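Long-range contacts in VAO-type flavoprotein oxidase VAO615 (Myceliophthora thermophila, PDB 6F72), which probably acts as an oxidoreductase that carries one bicovalently bound FAD and, once reduced, reacts rapidly with molecular oxygen, its substrate still being unknown: residues A194-A199 / V289-A294; N250-E255 / T293-R298; G304-F309 / S348-G353. One frame throughout, in Å; residues are numbered along the deposited sequence.

Interaction 1: residues A194-A199 / V289-A294; sequences AAKLGA and VLSMTA. With FAD (flavin-adenine dinucleotide), chain E.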
loop_
_atom_site.group_PDB
_atom_site.type_symbol
_atom_site.label_atom_id
_atom_site.label_comp_id
_atom_site.label_asym_id
_atom_site.label_seq_id
_atom_site.Cartn_x
_atom_site.Cartn_y
_atom_site.Cartn_z
ATOM N N ALA A 194 -22.946 -4.209 -3.204
ATOM C CA ALA A 194 -21.785 -4.262 -2.327
ATOM C C ALA A 194 -21.099 -5.628 -2.447
ATOM O O ALA A 194 -21.683 -6.606 -2.944
ATOM C CB ALA A 194 -22.188 -3.989 -0.886
ATOM N N ALA A 195 -19.857 -5.676 -1.987
ATOM C CA ALA A 195 -19.087 -6.908 -1.942
ATOM C C ALA A 195 -18.493 -7.069 -0.547
ATOM O O ALA A 195 -17.850 -6.153 -0.029
ATOM C CB ALA A 195 -17.999 -6.886 -2.999
ATOM N N LYS A 196 -18.754 -8.217 0.074
ATOM C CA LYS A 196 -18.068 -8.593 1.301
ATOM C C LYS A 196 -16.840 -9.405 0.888
ATOM O O LYS A 196 -16.956 -10.374 0.129
ATOM C CB LYS A 196 -18.990 -9.394 2.213
ATOM C CG LYS A 196 -18.393 -9.697 3.576
ATOM C CD LYS A 196 -19.386 -10.446 4.449
ATOM C CE LYS A 196 -18.668 -11.190 5.560
ATOM N NZ LYS A 196 -19.635 -11.909 6.430
ATOM N N LEU A 197 -15.668 -8.991 1.365
ATOM C CA LEU A 197 -14.410 -9.607 0.940
ATOM C C LEU A 197 -13.561 -10.015 2.126
ATOM O O LEU A 197 -13.341 -9.217 3.033
ATOM C CB LEU A 197 -13.612 -8.647 0.040
ATOM C CG LEU A 197 -14.224 -7.990 -1.204
ATOM C CD1 LEU A 197 -13.231 -7.001 -1.807
ATOM C CD2 LEU A 197 -14.672 -9.007 -2.250
ATOM N N GLY A 198 -13.076 -11.263 2.110
ATOM C CA GLY A 198 -12.194 -11.752 3.171
ATOM C C GLY A 198 -10.876 -10.976 3.198
ATOM O O GLY A 198 -10.468 -10.398 2.186
ATOM N N ALA A 199 -10.218 -10.969 4.358
ATOM C CA ALA A 199 -9.027 -10.155 4.605
ATOM C C ALA A 199 -7.837 -10.373 3.652
ATOM O O ALA A 199 -7.011 -9.473 3.481
ATOM C CB ALA A 199 -8.591 -10.307 6.051
ATOM N N VAL A 289 -8.495 -7.510 11.126
ATOM C CA VAL A 289 -9.632 -7.487 10.200
ATOM C C VAL A 289 -9.775 -8.848 9.527
ATOM O O VAL A 289 -8.794 -9.368 8.964
ATOM C CB VAL A 289 -9.473 -6.376 9.131
ATOM C CG1 VAL A 289 -10.398 -6.598 7.938
ATOM C CG2 VAL A 289 -9.677 -4.989 9.753
ATOM N N LEU A 290 -10.987 -9.402 9.585
ATOM C CA LEU A 290 -11.319 -10.671 8.925
ATOM C C LEU A 290 -11.976 -10.478 7.567
ATOM O O LEU A 290 -11.830 -11.300 6.669
ATOM C CB LEU A 290 -12.205 -11.524 9.827
ATOM C CG LEU A 290 -11.663 -11.954 11.193
ATOM C CD1 LEU A 290 -12.815 -12.515 12.014
ATOM C CD2 LEU A 290 -10.555 -12.991 11.068
ATOM N N SER A 291 -12.720 -9.384 7.427
ATOM C CA SER A 291 -13.332 -9.026 6.156
ATOM C C SER A 291 -13.726 -7.568 6.199
ATOM O O SER A 291 -13.778 -6.961 7.279
ATOM C CB SER A 291 -14.573 -9.900 5.868
ATOM O OG SER A 291 -15.699 -9.479 6.625
ATOM N N MET A 292 -13.992 -7.020 5.015
ATOM C CA MET A 292 -14.669 -5.734 4.868
ATOM C C MET A 292 -15.848 -5.895 3.921
ATOM O O MET A 292 -15.857 -6.774 3.055
ATOM C CB MET A 292 -13.695 -4.652 4.360
ATOM C CG MET A 292 -13.351 -4.701 2.879
ATOM S SD MET A 292 -12.372 -3.278 2.368
ATOM C CE MET A 292 -12.501 -3.423 0.581
ATOM N N THR A 293 -16.863 -5.069 4.113
ATOM C CA THR A 293 -17.923 -4.952 3.139
ATOM C C THR A 293 -17.756 -3.571 2.535
ATOM O O THR A 293 -17.557 -2.590 3.262
ATOM C CB THR A 293 -19.283 -5.143 3.804
ATOM O OG1 THR A 293 -19.255 -6.382 4.513
ATOM C CG2 THR A 293 -20.417 -5.158 2.769
ATOM N N ALA A 294 -17.801 -3.509 1.208
ATOM C CA ALA A 294 -17.573 -2.261 0.499
ATOM C C ALA A 294 -18.494 -2.111 -0.688
ATOM O O ALA A 294 -18.909 -3.100 -1.308
ATOM C CB ALA A 294 -16.126 -2.154 0.053
HETATM P PA FAD E . 0.688 -5.961 4.183
HETATM O O1A FAD E . 2.150 -5.603 4.262
HETATM O O2A FAD E . 0.349 -7.416 4.347
HETATM O O5B FAD E . -0.101 -5.086 5.276
HETATM C C5B FAD E . 0.174 -3.700 5.478
HETATM C C4B FAD E . -0.202 -3.256 6.887
HETATM O O4B FAD E . -1.581 -3.543 7.129
HETATM C C3B FAD E . 0.572 -3.947 7.994
HETATM O O3B FAD E . 0.764 -2.977 9.032
HETATM C C2B FAD E . -0.356 -5.042 8.491
HETATM O O2B FAD E . -0.145 -5.333 9.875
HETATM C C1B FAD E . -1.727 -4.434 8.248
HETATM N N9A FAD E . -2.787 -5.412 7.904
HETATM C C8A FAD E . -2.956 -5.998 6.700
HETATM N N7A FAD E . -4.045 -6.808 6.709
HETATM C C5A FAD E . -4.588 -6.733 7.935
HETATM C C6A FAD E . -5.755 -7.339 8.615
HETATM N N6A FAD E . -6.544 -8.207 7.945
HETATM N N1A FAD E . -5.984 -7.009 9.907
HETATM C C2A FAD E . -5.193 -6.148 10.584
HETATM N N3A FAD E . -4.113 -5.552 10.020
HETATM C C4A FAD E . -3.767 -5.803 8.723
HETATM N N1 FAD E . -1.244 1.995 -2.483
HETATM C C2 FAD E . -2.121 2.835 -3.089
HETATM O O2 FAD E . -2.822 3.595 -2.381
HETATM N N3 FAD E . -2.256 2.874 -4.433
HETATM C C4 FAD E . -1.541 2.109 -5.274
HETATM O O4 FAD E . -1.698 2.182 -6.514
HETATM C C4X FAD E . -0.571 1.159 -4.685
HETATM N N5 FAD E . 0.178 0.343 -5.456
HETATM C C5X FAD E . 1.076 -0.528 -4.910
HETATM C C6 FAD E . 1.847 -1.376 -5.735
HETATM C C7 FAD E . 2.765 -2.270 -5.141
HETATM C C7M FAD E . 3.590 -3.166 -6.046
HETATM C C8 FAD E . 2.911 -2.329 -3.641
HETATM C C8M FAD E . 3.796 -3.322 -2.902
HETATM C C9 FAD E . 2.138 -1.486 -2.848
HETATM C C9A FAD E . 1.230 -0.588 -3.417
HETATM N N10 FAD E . 0.438 0.248 -2.595
HETATM C C10 FAD E . -0.462 1.149 -3.202
HETATM C "C1'" FAD E . 0.621 0.232 -1.145
HETATM C "C2'" FAD E . -0.416 -0.436 -0.292
HETATM O "O2'" FAD E . -1.559 0.415 -0.255
HETATM C "C3'" FAD E . 0.217 -0.552 1.089
HETATM O "O3'" FAD E . 1.543 -1.117 1.005
HETATM C "C4'" FAD E . -0.647 -1.383 2.026
HETATM O "O4'" FAD E . -0.148 -1.268 3.359
HETATM C "C5'" FAD E . -0.736 -2.841 1.570
HETATM O "O5'" FAD E . -1.458 -3.629 2.502
HETATM P P FAD E . -1.407 -5.231 2.390
HETATM O O1P FAD E . -1.669 -5.623 0.964
HETATM O O2P FAD E . -2.262 -5.740 3.528
HETATM O O3P FAD E . 0.143 -5.526 2.737
#

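Interaction 2: residues N250-E255 / T293-R298; sequences NVLEWE and TARLHR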
loop_
_atom_site.group_PDB
_atom_site.type_symbol
_atom_site.label_atom_id
_atom_site.label_comp_id
_atom_site.label_asym_id
_atom_site.label_seq_id
_atom_site.Cartn_x
_atom_site.Cartn_y
_atom_site.Cartn_z
ATOM N N ASN A 250 -15.355 3.990 0.601
ATOM C CA ASN A 250 -16.251 2.968 0.090
ATOM C C ASN A 250 -16.493 1.826 1.063
ATOM O O ASN A 250 -17.205 0.888 0.721
ATOM C CB ASN A 250 -15.746 2.444 -1.247
ATOM C CG ASN A 250 -15.939 3.447 -2.353
ATOM O OD1 ASN A 250 -16.965 3.445 -3.009
ATOM N ND2 ASN A 250 -14.957 4.344 -2.543
ATOM N N VAL A 251 -15.930 1.914 2.267
ATOM C CA VAL A 251 -16.139 0.893 3.284
ATOM C C VAL A 251 -17.506 1.040 3.936
ATOM O O VAL A 251 -17.909 2.145 4.361
ATOM C CB VAL A 251 -15.034 0.862 4.366
ATOM C CG1 VAL A 251 -15.249 -0.326 5.303
ATOM C CG2 VAL A 251 -13.674 0.723 3.730
ATOM N N LEU A 252 -18.223 -0.084 4.004
ATOM C CA LEU A 252 -19.507 -0.131 4.694
ATOM C C LEU A 252 -19.359 -0.738 6.086
ATOM O O LEU A 252 -19.911 -0.222 7.052
ATOM C CB LEU A 252 -20.552 -0.879 3.860
ATOM C CG LEU A 252 -20.803 -0.394 2.432
ATOM C CD1 LEU A 252 -21.632 -1.423 1.686
ATOM C CD2 LEU A 252 -21.499 0.967 2.424
ATOM N N GLU A 253 -18.612 -1.840 6.172
ATOM C CA GLU A 253 -18.460 -2.622 7.399
ATOM C C GLU A 253 -17.067 -3.182 7.474
ATOM O O GLU A 253 -16.482 -3.470 6.439
ATOM C CB GLU A 253 -19.427 -3.804 7.398
ATOM C CG GLU A 253 -20.880 -3.369 7.491
ATOM C CD GLU A 253 -21.853 -4.527 7.528
ATOM O OE1 GLU A 253 -21.584 -5.512 8.252
ATOM O OE2 GLU A 253 -22.897 -4.423 6.855
ATOM N N TRP A 254 -16.562 -3.308 8.703
ATOM C CA TRP A 254 -15.348 -4.056 9.027
ATOM C C TRP A 254 -15.763 -5.164 9.973
ATOM O O TRP A 254 -16.422 -4.902 10.982
ATOM C CB TRP A 254 -14.320 -3.193 9.762
ATOM C CG TRP A 254 -13.719 -2.080 8.954
ATOM C CD1 TRP A 254 -13.991 -0.734 9.071
ATOM C CD2 TRP A 254 -12.741 -2.206 7.921
ATOM N NE1 TRP A 254 -13.240 -0.020 8.164
ATOM C CE2 TRP A 254 -12.466 -0.898 7.442
ATOM C CE3 TRP A 254 -12.070 -3.305 7.335
ATOM C CZ2 TRP A 254 -11.548 -0.656 6.415
ATOM C CZ3 TRP A 254 -11.169 -3.062 6.305
ATOM C CH2 TRP A 254 -10.909 -1.748 5.861
ATOM N N GLU A 255 -15.361 -6.390 9.649
ATOM C CA GLU A 255 -15.472 -7.504 10.571
ATOM C C GLU A 255 -14.080 -7.756 11.143
ATOM O O GLU A 255 -13.113 -7.866 10.401
ATOM C CB GLU A 255 -16.014 -8.730 9.846
ATOM C CG GLU A 255 -16.151 -9.965 10.725
ATOM C CD GLU A 255 -16.249 -11.250 9.935
ATOM O OE1 GLU A 255 -16.247 -11.203 8.683
ATOM O OE2 GLU A 255 -16.330 -12.324 10.577
ATOM N N THR A 293 -16.863 -5.069 4.113
ATOM C CA THR A 293 -17.923 -4.952 3.139
ATOM C C THR A 293 -17.756 -3.571 2.535
ATOM O O THR A 293 -17.557 -2.590 3.262
ATOM C CB THR A 293 -19.283 -5.143 3.804
ATOM O OG1 THR A 293 -19.255 -6.382 4.513
ATOM C CG2 THR A 293 -20.417 -5.158 2.769
ATOM N N ALA A 294 -17.801 -3.509 1.208
ATOM C CA ALA A 294 -17.573 -2.261 0.499
ATOM C C ALA A 294 -18.494 -2.111 -0.688
ATOM O O ALA A 294 -18.909 -3.100 -1.308
ATOM C CB ALA A 294 -16.126 -2.154 0.053
ATOM N N ARG A 295 -18.786 -0.852 -0.988
ATOM C CA ARG A 295 -19.546 -0.441 -2.160
ATOM C C ARG A 295 -18.998 -1.004 -3.473
ATOM O O ARG A 295 -17.795 -1.022 -3.702
ATOM C CB ARG A 295 -19.605 1.095 -2.240
ATOM C CG ARG A 295 -20.051 1.773 -0.949
ATOM C CD ARG A 295 -20.376 3.262 -1.118
ATOM N NE ARG A 295 -19.235 4.077 -1.531
ATOM C CZ ARG A 295 -19.198 5.414 -1.523
ATOM N NH1 ARG A 295 -20.254 6.127 -1.105
ATOM N NH2 ARG A 295 -18.098 6.044 -1.935
ATOM N N LEU A 296 -19.909 -1.496 -4.301
ATOM C CA LEU A 296 -19.638 -1.781 -5.700
ATOM C C LEU A 296 -20.317 -0.724 -6.536
ATOM O O LEU A 296 -21.301 -0.147 -6.104
ATOM C CB LEU A 296 -20.157 -3.168 -6.093
ATOM C CG LEU A 296 -19.332 -4.365 -5.618
ATOM C CD1 LEU A 296 -19.956 -5.648 -6.139
ATOM C CD2 LEU A 296 -17.881 -4.256 -6.066
ATOM N N HIS A 297 -19.806 -0.480 -7.733
ATOM C CA HIS A 297 -20.340 0.580 -8.584
ATOM C C HIS A 297 -20.650 0.014 -9.956
ATOM O O HIS A 297 -19.903 -0.824 -10.447
ATOM C CB HIS A 297 -19.320 1.708 -8.682
ATOM C CG HIS A 297 -18.738 2.107 -7.359
ATOM N ND1 HIS A 297 -19.352 3.011 -6.520
ATOM C CD2 HIS A 297 -17.608 1.711 -6.723
ATOM C CE1 HIS A 297 -18.627 3.159 -5.427
ATOM N NE2 HIS A 297 -17.561 2.385 -5.525
ATOM N N ARG A 298 -21.751 0.453 -10.563
ATOM C CA ARG A 298 -22.150 -0.040 -11.880
ATOM C C ARG A 298 -21.032 0.154 -12.910
ATOM O O ARG A 298 -20.471 1.246 -13.033
ATOM C CB ARG A 298 -23.458 0.612 -12.355
ATOM C CG ARG A 298 -24.103 -0.049 -13.576
ATOM C CD ARG A 298 -24.523 -1.492 -13.284
ATOM N NE ARG A 298 -25.175 -2.157 -14.421
ATOM C CZ ARG A 298 -24.536 -2.822 -15.390
ATOM N NH1 ARG A 298 -23.210 -2.922 -15.393
ATOM N NH2 ARG A 298 -25.233 -3.398 -16.367
#

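Interaction 3: residues G304-F309 / S348-G353; sequences GTLLGF and SLTAYG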
loop_
_atom_site.group_PDB
_atom_site.type_symbol
_atom_site.label_atom_id
_atom_site.label_comp_id
_atom_site.label_asym_id
_atom_site.label_seq_id
_atom_site.Cartn_x
_atom_site.Cartn_y
_atom_site.Cartn_z
ATOM N N GLY A 304 -9.898 5.446 -22.304
ATOM C CA GLY A 304 -8.495 5.330 -21.923
ATOM C C GLY A 304 -7.576 5.991 -22.916
ATOM O O GLY A 304 -7.957 6.226 -24.067
ATOM N N THR A 305 -6.369 6.311 -22.460
ATOM C CA THR A 305 -5.318 6.778 -23.351
ATOM C C THR A 305 -3.928 6.587 -22.789
ATOM O O THR A 305 -3.733 6.561 -21.570
ATOM C CB THR A 305 -5.493 8.261 -23.768
ATOM O OG1 THR A 305 -4.666 8.517 -24.906
ATOM C CG2 THR A 305 -5.130 9.236 -22.625
ATOM N N LEU A 306 -2.979 6.432 -23.708
ATOM C CA LEU A 306 -1.596 6.786 -23.461
ATOM C C LEU A 306 -1.452 8.241 -23.895
ATOM O O LEU A 306 -1.914 8.631 -24.976
ATOM C CB LEU A 306 -0.631 5.884 -24.249
ATOM C CG LEU A 306 0.862 5.908 -23.886
ATOM C CD1 LEU A 306 1.494 4.555 -24.166
ATOM C CD2 LEU A 306 1.638 6.996 -24.624
ATOM N N LEU A 307 -0.824 9.036 -23.034
ATOM C CA LEU A 307 -0.419 10.390 -23.375
ATOM C C LEU A 307 1.015 10.628 -22.920
ATOM O O LEU A 307 1.289 10.708 -21.718
ATOM C CB LEU A 307 -1.391 11.421 -22.778
ATOM C CG LEU A 307 -1.049 12.921 -22.782
ATOM C CD1 LEU A 307 -0.804 13.465 -24.186
ATOM C CD2 LEU A 307 -2.153 13.697 -22.076
ATOM N N GLY A 308 1.918 10.738 -23.891
ATOM C CA GLY A 308 3.341 10.919 -23.623
ATOM C C GLY A 308 3.956 12.070 -24.385
ATOM O O GLY A 308 3.530 12.384 -25.495
ATOM N N PHE A 309 4.958 12.703 -23.774
ATOM C CA PHE A 309 5.751 13.760 -24.412
ATOM C C PHE A 309 7.154 13.824 -23.816
ATOM O O PHE A 309 7.356 13.420 -22.667
ATOM C CB PHE A 309 5.047 15.125 -24.326
ATOM C CG PHE A 309 4.829 15.634 -22.923
ATOM C CD1 PHE A 309 5.819 16.378 -22.265
ATOM C CD2 PHE A 309 3.607 15.410 -22.264
ATOM C CE1 PHE A 309 5.614 16.860 -20.974
ATOM C CE2 PHE A 309 3.393 15.900 -20.977
ATOM C CZ PHE A 309 4.398 16.624 -20.333
ATOM N N SER A 348 11.223 12.780 -20.166
ATOM C CA SER A 348 9.906 12.402 -20.705
ATOM C C SER A 348 8.864 12.133 -19.627
ATOM O O SER A 348 9.215 11.782 -18.497
ATOM C CB SER A 348 10.001 11.221 -21.676
ATOM O OG SER A 348 10.352 10.033 -21.011
ATOM N N LEU A 349 7.597 12.342 -19.995
ATOM C CA LEU A 349 6.429 12.026 -19.161
ATOM C C LEU A 349 5.500 11.083 -19.923
ATOM O O LEU A 349 5.131 11.342 -21.075
ATOM C CB LEU A 349 5.668 13.306 -18.737
ATOM C CG LEU A 349 4.514 13.163 -17.715
ATOM C CD1 LEU A 349 4.523 14.301 -16.706
ATOM C CD2 LEU A 349 3.140 13.029 -18.366
ATOM N N THR A 350 5.119 9.995 -19.264
ATOM C CA THR A 350 4.229 9.007 -19.860
ATOM C C THR A 350 3.039 8.843 -18.949
ATOM O O THR A 350 3.196 8.470 -17.785
ATOM C CB THR A 350 4.939 7.649 -20.058
ATOM O OG1 THR A 350 6.122 7.847 -20.837
ATOM C CG2 THR A 350 4.021 6.657 -20.780
ATOM N N ALA A 351 1.854 9.115 -19.486
ATOM C CA ALA A 351 0.624 9.079 -18.712
ATOM C C ALA A 351 -0.356 8.100 -19.288
ATOM O O ALA A 351 -0.451 7.948 -20.507
ATOM C CB ALA A 351 -0.000 10.460 -18.652
ATOM N N TYR A 352 -1.082 7.445 -18.387
ATOM C CA TYR A 352 -2.228 6.615 -18.733
ATOM C C TYR A 352 -3.491 7.239 -18.176
ATOM O O TYR A 352 -3.587 7.496 -16.970
ATOM C CB TYR A 352 -2.077 5.205 -18.171
ATOM C CG TYR A 352 -0.809 4.471 -18.557
ATOM C CD1 TYR A 352 -0.323 4.488 -19.878
ATOM C CD2 TYR A 352 -0.114 3.707 -17.605
ATOM C CE1 TYR A 352 0.835 3.792 -20.227
ATOM C CE2 TYR A 352 1.036 2.992 -17.946
ATOM C CZ TYR A 352 1.503 3.043 -19.254
ATOM O OH TYR A 352 2.638 2.335 -19.593
ATOM N N GLY A 353 -4.441 7.494 -19.068
ATOM C CA GLY A 353 -5.709 8.121 -18.705
ATOM C C GLY A 353 -6.829 7.143 -18.422
ATOM O O GLY A 353 -6.951 6.121 -19.095
#

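Interaction 1: residues A194-A199 / V289-A294
Leu197 and Met292 face each other as a hydrogen-bonded pair in the antiparallel sheet of the PCMH-type FAD-binding domain, where strand 194-198 runs against strand 289-294. Five backbone hydrogen bonds join the two segments. Ala195 and Ala294 exchange two bonds; Leu197 N gives to Met292 O over 2.8 Å, almost straight at 170°, and Met292 N returns a bond to Leu197 O. Past the end of the first strand, Ala199 N reaches Leu290 O from 51° out of the carbonyl plane, next to a classic beta bulge in which Leu290 and Ser291 share Glu255 as partner. In the closer non-hydrogen-bonded pairs, Lys196 with Thr293 and Gly198 with Ser291, CA-H...O contacts take over, Ser291 CA lying 3.1 Å from Leu197 O.

The apolar face holds Ala195, Leu197, Met292 and Ala294. Leu197 CD1 and Met292 CE only graze each other at 4.4 Å; helices 203-212 and 227-233 also pack against Leu197 on this face.

On the other face the aliphatic chain of Lys196 crosses Thr293. With CG trans to the backbone N (chi1 -174°) and the chain extended, CG passes 3.6 Å from Thr293 OG1 and CE 3.6 Å from Ser291 OG, a hydroxyl hydrogen-bonded to Glu255. A serine here, ending at the first side-chain oxygen, would probably leave the Thr293 and Ser291 hydroxyls without their methylene cover and open a gap beside Thr293.

Polar contacts to the cofactor close the far end. Val289 reads the N1A/N6A edge of the FAD adenine with its backbone: Val289 N donates to N1A over 2.8 Å, and N6A donates to Val289 O over 2.7 Å. Ala199 CB lies against the same amino group, 3.5 Å from FAD N6A.

Interaction 2: residues N250-E255 / T293-R298
The side-chain oxygen of Asn250 takes bonds from both Arg295 and His297, and Asn250 has the most surface buried here. Arg295 NE bonds to Asn250 OD1 over 2.8 Å; Arg295 NH2 and His297 NE2 add weak bonds to the same oxygen. OD1 sits at the edge of both the guanidinium and the imidazole, yet NE comes from 56° out of the amide plane, and the amide and guanidinium planes stand 64° apart. The bend of the arginine chain at chi3 (-63°) folds NE and NH2 back onto OD1. The backbones join beside them, Arg295 N to Asn250 O, while Leu252 CD2 packs 3.8 Å from Arg295 CG, the two chains crossing at about a right angle.

Thr293, next in surface buried by the contact, faces the classic beta bulge formed by Leu252 and Glu253. Its carbonyl oxygen accepts from two successive amides on the same face of its plane: Leu252 N lies 2.7 Å from Thr293 O, and Glu253 N 3.2 Å from it. Thr293 N answers to Glu253 O, and Thr293 CB touches Glu253 CB at 3.8 Å, while the glutamate's carboxylate goes on to Tyr185.

Asn250 ND2 is held by the carbonyls of Tyr244 and Val246, and Arg295 NH1 by that of Pro459. Both ends of the amide are thus engaged, which fixes its flip, and the neighbouring guanidinium would probably polarise its C=O further.

Interaction 3: residues G304-F309 / S348-G353
Leu349 covers one face of the Phe309 ring at the tight end of this antiparallel strand pair. Leu349 CB stands 4.2 Å from the ring centroid, 21° off the normal, in a CH-pi contact, while Leu349 CD2 meets Phe309 CE2 at 3.9 Å. The phenyl reaches that position because its CG lies between the backbone N and the carbonyl carbon (chi1 62°), which swings the ring across toward the neighbouring strand. On the same face Ala351 CB sits 3.3 Å from Leu307 O, and Thr305 CG2 rests over the backbone of Gly353. Helices 316-335 and 360-376 pack against this side and bury it.

The opposite face, with Leu306, Thr350 and Tyr352, is looser and partly exposed. Leu306 and Tyr352 run side by side in the same direction, and Leu306 CD1 reaches only the ring edge, 4.1 Å from Tyr352 CE1; Tyr398 also meets this ring. Gly308 has no side chain to offer Thr350, and the backbones come close there instead, Gly308 CA lying 3.1 Å from Leu349 O.

All six backbone bonds of the ladder form, Leu307 N binding Ala351 O over 2.8 Å, while that from Thr305 N to Gly353 O is weak. Further backbone bonds run to strands 339-344 and 382-388, consistent with a largely hydrocarbon buried face; its Thr305 hydroxyl turns back onto Leu306 O, while Thr350 and Tyr352 carry theirs on the more open side.

Overall arrangement
Interactions 1 and 2 flank the same strand, 288-298, which lies between strands 193-198 and 251-257 in the sheet of the FAD-binding domain; their centres are 7 Å apart, and they share Thr293 and Ala294. Both bulges lie in the pairing of 288-298 with 251-257, one facing Thr293 and one Glu255; interaction 1 is a regular backbone ladder ending on the adenine, whereas interaction 2 adds a polar cluster round one amide. Interaction 3 follows along the chain in a separate antiparallel sheet, its centre about 31 Å from interaction 2 and 34 Å from interaction 1. All three are largely buried; interaction 3, farthest from the chain's centre, pairs a helix-covered hydrocarbon face with a partly exposed one.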